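Local coordinates for putative cell invasion protein with MAC/Perforin domain (Bacteroides thetaiotaomicron VPI-5482, PDB 3KK7) that has no firmly established function but belongs to the membrane-attack complex/perforin family and may act on membranes or in cell invasion, at residues T53-C58 with A73-P78; V212-Y217 with G342-S347; I409-D414 with S468-N473. All coordinates share one frame; numbering follows the deposited sequence.

Interaction 1. Residues T53-C58 with A73-P78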
loop_
_atom_site.group_PDB
_atom_site.type_symbol
_atom_site.label_atom_id
_atom_site.label_comp_id
_atom_site.label_asym_id
_atom_site.label_seq_id
_atom_site.Cartn_x
_atom_site.Cartn_y
_atom_site.Cartn_z
ATOM N N THR A 53 -15.521 -3.781 15.741
ATOM C CA THR A 53 -15.536 -4.710 14.634
ATOM C C THR A 53 -15.506 -3.987 13.276
ATOM O O THR A 53 -15.236 -4.594 12.235
ATOM C CB THR A 53 -16.770 -5.667 14.741
ATOM O OG1 THR A 53 -17.940 -5.005 14.250
ATOM C CG2 THR A 53 -16.997 -6.130 16.200
ATOM N N ASP A 54 -15.767 -2.687 13.276
ATOM C CA ASP A 54 -15.811 -1.924 12.022
ATOM C C ASP A 54 -14.447 -1.611 11.409
ATOM O O ASP A 54 -14.416 -1.014 10.362
ATOM C CB ASP A 54 -16.542 -0.573 12.210
ATOM C CG ASP A 54 -18.010 -0.715 12.564
ATOM O OD1 ASP A 54 -18.737 -1.526 11.940
ATOM O OD2 ASP A 54 -18.440 0.050 13.444
ATOM N N PHE A 55 -13.324 -1.949 12.039
ATOM C CA PHE A 55 -12.029 -1.627 11.416
ATOM C C PHE A 55 -11.627 -2.638 10.349
ATOM O O PHE A 55 -10.729 -2.376 9.561
ATOM C CB PHE A 55 -10.916 -1.506 12.448
ATOM C CG PHE A 55 -11.165 -0.443 13.439
ATOM C CD1 PHE A 55 -10.948 0.864 13.117
ATOM C CD2 PHE A 55 -11.668 -0.742 14.682
ATOM C CE1 PHE A 55 -11.223 1.868 14.023
ATOM C CE2 PHE A 55 -11.936 0.273 15.610
ATOM C CZ PHE A 55 -11.721 1.569 15.273
ATOM N N LEU A 56 -12.293 -3.783 10.322
ATOM C CA LEU A 56 -11.900 -4.848 9.432
ATOM C C LEU A 56 -12.126 -4.418 7.991
ATOM O O LEU A 56 -13.131 -3.819 7.679
ATOM C CB LEU A 56 -12.695 -6.116 9.745
ATOM C CG LEU A 56 -11.997 -7.430 9.394
ATOM C CD1 LEU A 56 -10.729 -7.622 10.199
ATOM C CD2 LEU A 56 -12.996 -8.592 9.632
ATOM N N GLY A 57 -11.156 -4.695 7.133
ATOM C CA GLY A 57 -11.235 -4.338 5.716
ATOM C C GLY A 57 -10.995 -2.870 5.404
ATOM O O GLY A 57 -11.226 -2.434 4.254
ATOM N N CYS A 58 -10.574 -2.108 6.419
ATOM C CA CYS A 58 -10.176 -0.719 6.221
ATOM C C CYS A 58 -8.708 -0.599 5.934
ATOM O O CYS A 58 -7.911 -1.451 6.316
ATOM C CB CYS A 58 -10.475 0.165 7.433
ATOM S SG CYS A 58 -12.225 0.404 7.633
ATOM N N ALA A 73 -6.454 4.745 15.544
ATOM C CA ALA A 73 -6.327 6.024 14.841
ATOM C C ALA A 73 -5.726 5.866 13.419
ATOM O O ALA A 73 -5.984 6.672 12.558
ATOM C CB ALA A 73 -5.480 7.005 15.671
ATOM N N ASN A 74 -4.900 4.853 13.189
ATOM C CA ASN A 74 -4.298 4.649 11.882
ATOM C C ASN A 74 -5.231 3.944 10.895
ATOM O O ASN A 74 -4.879 3.776 9.722
ATOM C CB ASN A 74 -3.003 3.842 12.011
ATOM C CG ASN A 74 -1.959 4.530 12.877
ATOM O OD1 ASN A 74 -1.919 5.758 12.978
ATOM N ND2 ASN A 74 -1.109 3.732 13.515
ATOM N N ALA A 75 -6.388 3.484 11.377
ATOM C CA ALA A 75 -7.422 2.944 10.493
ATOM C C ALA A 75 -8.026 4.123 9.748
ATOM O O ALA A 75 -8.453 5.081 10.379
ATOM C CB ALA A 75 -8.487 2.234 11.305
ATOM N N LYS A 76 -8.052 4.088 8.421
ATOM C CA LYS A 76 -8.505 5.265 7.681
ATOM C C LYS A 76 -9.868 5.117 7.014
ATOM O O LYS A 76 -10.853 5.590 7.560
ATOM C CB LYS A 76 -7.432 5.700 6.681
ATOM C CG LYS A 76 -6.125 6.232 7.316
ATOM C CD LYS A 76 -6.271 7.598 8.039
ATOM C CE LYS A 76 -4.990 7.922 8.802
ATOM N NZ LYS A 76 -5.242 8.629 10.089
ATOM N N TYR A 77 -9.939 4.488 5.843
ATOM C CA TYR A 77 -11.197 4.335 5.130
ATOM C C TYR A 77 -11.444 2.912 4.667
ATOM O O TYR A 77 -10.518 2.093 4.539
ATOM C CB TYR A 77 -11.244 5.231 3.903
ATOM C CG TYR A 77 -10.944 6.676 4.170
ATOM C CD1 TYR A 77 -11.919 7.532 4.680
ATOM C CD2 TYR A 77 -9.676 7.203 3.887
ATOM C CE1 TYR A 77 -11.639 8.858 4.906
ATOM C CE2 TYR A 77 -9.381 8.525 4.121
ATOM C CZ TYR A 77 -10.358 9.349 4.628
ATOM O OH TYR A 77 -10.042 10.666 4.864
ATOM N N PRO A 78 -12.705 2.608 4.393
ATOM C CA PRO A 78 -12.981 1.228 4.005
ATOM C C PRO A 78 -12.439 0.914 2.627
ATOM O O PRO A 78 -12.596 1.722 1.717
ATOM C CB PRO A 78 -14.519 1.127 3.993
ATOM C CG PRO A 78 -15.060 2.432 4.435
ATOM C CD PRO A 78 -13.910 3.362 4.786
#

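Interaction 2. Residues V212-Y217 with G342-S347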
loop_
_atom_site.group_PDB
_atom_site.type_symbol
_atom_site.label_atom_id
_atom_site.label_comp_id
_atom_site.label_asym_id
_atom_site.label_seq_id
_atom_site.Cartn_x
_atom_site.Cartn_y
_atom_site.Cartn_z
ATOM N N VAL A 212 -4.342 -3.107 4.169
ATOM C CA VAL A 212 -5.730 -3.409 4.553
ATOM C C VAL A 212 -5.751 -4.278 5.804
ATOM O O VAL A 212 -5.036 -5.278 5.897
ATOM C CB VAL A 212 -6.499 -4.078 3.420
ATOM C CG1 VAL A 212 -7.944 -4.218 3.793
ATOM C CG2 VAL A 212 -6.365 -3.271 2.171
ATOM N N LEU A 213 -6.567 -3.878 6.773
ATOM C CA LEU A 213 -6.707 -4.635 8.029
ATOM C C LEU A 213 -7.473 -5.969 7.820
ATOM O O LEU A 213 -8.647 -5.950 7.517
ATOM C CB LEU A 213 -7.433 -3.770 9.091
ATOM C CG LEU A 213 -6.594 -2.616 9.662
ATOM C CD1 LEU A 213 -7.467 -1.457 10.179
ATOM C CD2 LEU A 213 -5.615 -3.089 10.766
ATOM N N THR A 214 -6.791 -7.095 8.015
ATOM C CA THR A 214 -7.371 -8.431 7.959
ATOM C C THR A 214 -7.343 -9.175 9.298
ATOM O O THR A 214 -8.109 -10.149 9.480
ATOM C CB THR A 214 -6.617 -9.337 6.954
ATOM O OG1 THR A 214 -5.259 -9.503 7.386
ATOM C CG2 THR A 214 -6.638 -8.768 5.542
ATOM N N GLY A 215 -6.460 -8.757 10.218
ATOM C CA GLY A 215 -6.314 -9.433 11.528
ATOM C C GLY A 215 -5.845 -8.532 12.669
ATOM O O GLY A 215 -4.708 -8.087 12.705
ATOM N N TYR A 216 -6.715 -8.256 13.629
ATOM C CA TYR A 216 -6.328 -7.408 14.745
ATOM C C TYR A 216 -6.910 -7.869 16.049
ATOM O O TYR A 216 -7.710 -8.799 16.073
ATOM C CB TYR A 216 -6.722 -5.958 14.482
ATOM C CG TYR A 216 -8.203 -5.630 14.312
ATOM C CD1 TYR A 216 -8.995 -5.265 15.396
ATOM C CD2 TYR A 216 -8.781 -5.597 13.031
ATOM C CE1 TYR A 216 -10.329 -4.896 15.221
ATOM C CE2 TYR A 216 -10.111 -5.253 12.840
ATOM C CZ TYR A 216 -10.892 -4.895 13.931
ATOM O OH TYR A 216 -12.226 -4.548 13.699
ATOM N N TYR A 217 -6.483 -7.213 17.132
ATOM C CA TYR A 217 -7.013 -7.466 18.467
ATOM C C TYR A 217 -7.823 -6.285 18.938
ATOM O O TYR A 217 -7.581 -5.155 18.517
ATOM C CB TYR A 217 -5.881 -7.705 19.440
ATOM C CG TYR A 217 -5.084 -8.942 19.139
ATOM C CD1 TYR A 217 -5.529 -10.188 19.547
ATOM C CD2 TYR A 217 -3.879 -8.866 18.442
ATOM C CE1 TYR A 217 -4.787 -11.316 19.289
ATOM C CE2 TYR A 217 -3.139 -9.984 18.179
ATOM C CZ TYR A 217 -3.604 -11.205 18.602
ATOM O OH TYR A 217 -2.890 -12.318 18.335
ATOM N N GLY A 342 -1.662 -9.620 10.005
ATOM C CA GLY A 342 -2.955 -8.923 10.025
ATOM C C GLY A 342 -3.078 -7.745 9.064
ATOM O O GLY A 342 -4.109 -7.085 9.035
ATOM N N LEU A 343 -2.006 -7.451 8.319
ATOM C CA LEU A 343 -1.988 -6.379 7.312
ATOM C C LEU A 343 -1.650 -6.964 5.943
ATOM O O LEU A 343 -0.626 -7.595 5.776
ATOM C CB LEU A 343 -0.974 -5.273 7.652
ATOM C CG LEU A 343 -1.190 -4.393 8.879
ATOM C CD1 LEU A 343 0.018 -3.468 9.062
ATOM C CD2 LEU A 343 -2.475 -3.603 8.755
ATOM N N TYR A 344 -2.512 -6.715 4.969
ATOM C CA TYR A 344 -2.346 -7.206 3.612
ATOM C C TYR A 344 -2.113 -6.046 2.682
ATOM O O TYR A 344 -2.697 -4.991 2.856
ATOM C CB TYR A 344 -3.610 -7.966 3.176
ATOM C CG TYR A 344 -3.503 -9.450 3.428
ATOM C CD1 TYR A 344 -3.273 -9.932 4.711
ATOM C CD2 TYR A 344 -3.591 -10.372 2.376
ATOM C CE1 TYR A 344 -3.142 -11.276 4.946
ATOM C CE2 TYR A 344 -3.461 -11.742 2.610
ATOM C CZ TYR A 344 -3.234 -12.172 3.892
ATOM O OH TYR A 344 -3.113 -13.490 4.164
ATOM N N PRO A 345 -1.262 -6.226 1.683
ATOM C CA PRO A 345 -1.078 -5.152 0.759
ATOM C C PRO A 345 -2.355 -4.816 0.023
ATOM O O PRO A 345 -3.135 -5.703 -0.277
ATOM C CB PRO A 345 -0.089 -5.743 -0.250
ATOM C CG PRO A 345 -0.355 -7.183 -0.238
ATOM C CD PRO A 345 -0.607 -7.456 1.211
ATOM N N ILE A 346 -2.541 -3.546 -0.304
ATOM C CA ILE A 346 -3.684 -3.109 -1.128
ATOM C C ILE A 346 -3.717 -3.891 -2.428
ATOM O O ILE A 346 -4.785 -4.171 -2.960
ATOM C CB ILE A 346 -3.622 -1.580 -1.404
ATOM C CG1 ILE A 346 -3.835 -0.824 -0.097
ATOM C CG2 ILE A 346 -4.679 -1.116 -2.373
ATOM C CD1 ILE A 346 -3.552 0.642 -0.207
ATOM N N SER A 347 -2.549 -4.281 -2.930
ATOM C CA SER A 347 -2.485 -5.015 -4.207
ATOM C C SER A 347 -3.221 -6.348 -4.179
ATOM O O SER A 347 -3.675 -6.824 -5.221
ATOM C CB SER A 347 -1.051 -5.211 -4.680
ATOM O OG SER A 347 -0.287 -5.864 -3.714
#

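Interaction 3. Residues I409-D414 with S468-N473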
loop_
_atom_site.group_PDB
_atom_site.type_symbol
_atom_site.label_atom_id
_atom_site.label_comp_id
_atom_site.label_asym_id
_atom_site.label_seq_id
_atom_site.Cartn_x
_atom_site.Cartn_y
_atom_site.Cartn_z
ATOM N N ILE A 409 3.213 -2.810 -23.735
ATOM C CA ILE A 409 3.835 -3.218 -24.991
ATOM C C ILE A 409 2.906 -4.188 -25.704
ATOM O O ILE A 409 2.572 -5.216 -25.144
ATOM C CB ILE A 409 5.174 -3.973 -24.734
ATOM C CG1 ILE A 409 6.112 -3.194 -23.816
ATOM C CG2 ILE A 409 5.903 -4.239 -26.028
ATOM C CD1 ILE A 409 7.275 -4.036 -23.299
ATOM N N PHE A 410 2.491 -3.850 -26.927
ATOM C CA PHE A 410 1.688 -4.750 -27.790
ATOM C C PHE A 410 2.656 -5.591 -28.629
ATOM O O PHE A 410 3.005 -5.242 -29.760
ATOM C CB PHE A 410 0.804 -3.956 -28.739
ATOM C CG PHE A 410 -0.256 -3.118 -28.071
ATOM C CD1 PHE A 410 -0.366 -3.002 -26.706
ATOM C CD2 PHE A 410 -1.136 -2.396 -28.850
ATOM C CE1 PHE A 410 -1.364 -2.201 -26.140
ATOM C CE2 PHE A 410 -2.128 -1.602 -28.285
ATOM C CZ PHE A 410 -2.238 -1.508 -26.935
ATOM N N SER A 411 3.089 -6.706 -28.065
ATOM C CA SER A 411 4.141 -7.517 -28.670
ATOM C C SER A 411 3.628 -8.463 -29.720
ATOM O O SER A 411 2.441 -8.795 -29.736
ATOM C CB SER A 411 4.867 -8.313 -27.591
ATOM O OG SER A 411 4.021 -8.480 -26.464
ATOM N N ASN A 412 4.550 -8.884 -30.596
ATOM C CA ASN A 412 4.305 -9.895 -31.637
ATOM C C ASN A 412 5.114 -11.133 -31.252
ATOM O O ASN A 412 6.322 -11.194 -31.502
ATOM C CB ASN A 412 4.726 -9.385 -33.036
ATOM C CG ASN A 412 4.085 -8.010 -33.405
ATOM O OD1 ASN A 412 3.582 -7.277 -32.530
ATOM N ND2 ASN A 412 4.120 -7.659 -34.712
ATOM N N PRO A 413 4.462 -12.127 -30.623
ATOM C CA PRO A 413 5.236 -13.246 -30.087
ATOM C C PRO A 413 5.932 -14.067 -31.181
ATOM O O PRO A 413 6.900 -14.771 -30.890
ATOM C CB PRO A 413 4.189 -14.059 -29.320
ATOM C CG PRO A 413 2.901 -13.761 -29.999
ATOM C CD PRO A 413 3.009 -12.344 -30.484
ATOM N N ASP A 414 5.461 -13.938 -32.427
ATOM C CA ASP A 414 6.112 -14.563 -33.591
ATOM C C ASP A 414 7.326 -13.782 -34.116
ATOM O O ASP A 414 7.942 -14.165 -35.110
ATOM C CB ASP A 414 5.091 -14.801 -34.725
ATOM C CG ASP A 414 4.336 -16.143 -34.584
ATOM O OD1 ASP A 414 4.386 -16.779 -33.504
ATOM O OD2 ASP A 414 3.690 -16.575 -35.569
ATOM N N SER A 468 7.116 -2.062 -17.395
ATOM C CA SER A 468 6.448 -2.483 -18.645
ATOM C C SER A 468 5.650 -3.788 -18.526
ATOM O O SER A 468 5.989 -4.648 -17.738
ATOM C CB SER A 468 7.457 -2.618 -19.789
ATOM O OG SER A 468 7.904 -3.960 -19.955
ATOM N N PHE A 469 4.590 -3.924 -19.319
ATOM C CA PHE A 469 3.889 -5.207 -19.467
ATOM C C PHE A 469 3.811 -5.584 -20.945
ATOM O O PHE A 469 3.695 -4.710 -21.817
ATOM C CB PHE A 469 2.482 -5.130 -18.887
ATOM C CG PHE A 469 2.452 -4.684 -17.464
ATOM C CD1 PHE A 469 2.574 -3.341 -17.144
ATOM C CD2 PHE A 469 2.348 -5.596 -16.443
ATOM C CE1 PHE A 469 2.580 -2.924 -15.835
ATOM C CE2 PHE A 469 2.341 -5.172 -15.117
ATOM C CZ PHE A 469 2.464 -3.843 -14.819
ATOM N N GLN A 470 3.889 -6.890 -21.207
ATOM C CA GLN A 470 3.712 -7.468 -22.548
ATOM C C GLN A 470 2.318 -8.022 -22.729
ATOM O O GLN A 470 1.883 -8.849 -21.940
ATOM C CB GLN A 470 4.639 -8.649 -22.746
ATOM C CG GLN A 470 6.112 -8.317 -22.889
ATOM C CD GLN A 470 6.871 -9.417 -23.638
ATOM O OE1 GLN A 470 6.274 -10.302 -24.250
ATOM N NE2 GLN A 470 8.184 -9.347 -23.608
ATOM N N ILE A 471 1.627 -7.561 -23.768
ATOM C CA ILE A 471 0.363 -8.152 -24.188
ATOM C C ILE A 471 0.533 -8.622 -25.631
ATOM O O ILE A 471 0.624 -7.808 -26.565
ATOM C CB ILE A 471 -0.830 -7.183 -24.122
ATOM C CG1 ILE A 471 -0.758 -6.231 -22.929
ATOM C CG2 ILE A 471 -2.141 -7.989 -24.066
ATOM C CD1 ILE A 471 -1.795 -5.104 -23.029
ATOM N N ASN A 472 0.601 -9.938 -25.808
ATOM C CA ASN A 472 0.768 -10.534 -27.141
ATOM C C ASN A 472 -0.503 -10.455 -27.945
ATOM O O ASN A 472 -1.597 -10.467 -27.381
ATOM C CB ASN A 472 1.130 -12.013 -27.046
ATOM C CG ASN A 472 2.455 -12.255 -26.381
ATOM O OD1 ASN A 472 3.403 -11.480 -26.548
ATOM N ND2 ASN A 472 2.548 -13.360 -25.644
ATOM N N ASN A 473 -0.350 -10.405 -29.266
ATOM C CA ASN A 473 -1.482 -10.501 -30.178
ATOM C C ASN A 473 -2.599 -9.512 -29.858
ATOM O O ASN A 473 -3.780 -9.882 -29.880
ATOM C CB ASN A 473 -2.040 -11.925 -30.148
ATOM C CG ASN A 473 -0.967 -12.966 -30.324
ATOM O OD1 ASN A 473 -0.013 -12.754 -31.067
ATOM N ND2 ASN A 473 -1.110 -14.099 -29.647
#

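Interaction 1. Residues T53-C58 with A73-P78
Phe55 and Ala75 make the main apolar contact between residues 53-58 and 73-78. The methyl of Ala75 approaches the Phe55 ring obliquely and is nearest one ortho carbon, with CB of Ala75 3.3 Å from CD1 of Phe55. The same CB is 3.9 Å from CE1 of Phe55, so the touch falls along the CD1-CE1 bond. Phe55 reaches it with CG anti to its carbonyl carbon (chi1 -60°), a torsion that brings the ring end nearer to residues 73-78 than its CB direction would suggest. A looser apolar contact joins Cys58 to Pro78, with SG of Cys58 4.4 Å from CB of Pro78.

The backbones meet where residues 53-58 run into strand 58-60, one of the strands that pair with 211-218 in the antiparallel sheet of the MACPF domain. Cys58 and Pro78 form an antiparallel non-hydrogen-bonded pair with their CA atoms 4.1 Å apart, and their side chains diverge. Beside this pair, CA of Cys58 makes a CH...O contact of 3.3 Å with O of Tyr77, bent to 122° at the hydrogen. The backbone changes direction at Tyr77, whose ring meets Tyr208 edge-to-face.

Each segment also has a hydrogen bond of its own. Phe55 to Cys58 is a type II beta turn closed by Cys58 N and Phe55 O at 3.2 Å, and Gly57 takes the third position with the positive phi (76°) that this turn needs. In the other segment NZ of Lys76 folds back to donate to O of Ala73 at 3.2 Å. Around the contact, Phe49 packs against the Phe55 ring, and the Gly57 backbone bonds to Val79 and Val80.

Interaction 2. Residues V212-Y217 with G342-S347
The Tyr344 ring is met obliquely by Thr214, whose side chain crosses it at about a right angle. OG1 of Thr214 lies 3.4 Å from CD1 of Tyr344, while CG2 of Thr214 is 3.7 Å from the same CD1, so both branches of the threonine bear on one corner of the ring. With chi1 at 63°, OG1 sits between the backbone N and the carbonyl carbon, leaving CG2 to reach toward the Tyr344 CB and CG. Replacing Thr214 with an alanine would probably open a gap beside CD1 and leave the tyrosine ring freer to turn.

Leu213 and Leu343 pack side by side through their CD2 atoms at 3.8 Å, on the sheet face away from Val212 and Tyr344. Val212 and Tyr344 form an antiparallel hydrogen-bonded pair, with Val212 N to Tyr344 O at 2.8 Å and Tyr344 N to Val212 O at 3.0 Å. Beyond it Thr214 and Gly215 form a classic beta bulge opposite Gly342, whose O accepts, from one face of its plane, N of Thr214 (2.9 Å) and N of Gly215 (3.1 Å). CA of Gly342 makes a CH...O contact with O of Gly215.

Strands 211-218 and 343-345 belong to the antiparallel sheet of the MACPF domain: strand 334-338 lies against Leu213 and Leu343, strand 157-173 bonds to the Thr214 and Tyr216 backbones, and Tyr359 of helix 353-363 packs on Pro345 and Ile346.

Interaction 3. Residues I409-D414 with S468-N473
Parallel strand pairing within the mixed sheet of the D2 domain brings Ile409 beside Gln470, joining strand 407-411 to strand 468-472. The short strand axes approach to 4.7 Å and are 37° apart in direction. Ile409 bonds to the residues flanking Gln470, as a parallel pair requires: its N donates to O of Phe469 at 2.7 Å, and its O accepts from N of Ile471 at 2.9 Å, a nearly straight bond of 175° at the hydrogen. Farther on the pairing slackens. N of Ser411 makes only a weak bond to O of Ile471, and N of Asn473 reaches O of Ser411 at 3.3 Å.

Side chains also meet at this end. The Ser411 hydroxyl donates to OD1 of Asn472 at 3.1 Å, approaching 29° out of the plane of the amide carbonyl. The Asn472 amide also lies against the Pro413 ring. Pro413 then reaches across to Asn473, whose OD1 is 3.1 Å from CD of Pro413.

On the sheet face that bears Phe410 and Ile471, the two side chains meet at CE1 of Phe410 and CD1 of Ile471, 4.3 Å apart, with the methyl oblique to the ring. Tyr499 and Phe501 of strand 499-504 touch Ile471 as well. At the opposite end CD1 of Ile409 sits 3.4 Å from OG of Ser468. The two strands are separated in sequence by helices 420-424 and 429-443 and by two other strands, and between them the chain must cross back to the starting end of the sheet, the crossover that parallel neighbours in a mixed sheet require.

In the fold
Interactions 1 and 2 are neighbours in the MACPF part of the chain, with centres about 10 Å apart. Strand 211-218 joins them: N of Leu213 lies 2.8 Å from O of Cys58, and O of Leu213 is 2.8 Å from N of Gly57, both probable hydrogen bonds. Leu213 CD1 also packs on the Phe55 carbonyl, so one residue serves both contacts. Interaction 3 belongs to the D2 domain. Its centre is about 34 Å from that of interaction 2 and about 40 Å from that of interaction 1, with nearest atoms about 11 and 23 Å away, and it lies across the chain's centre from interaction 1.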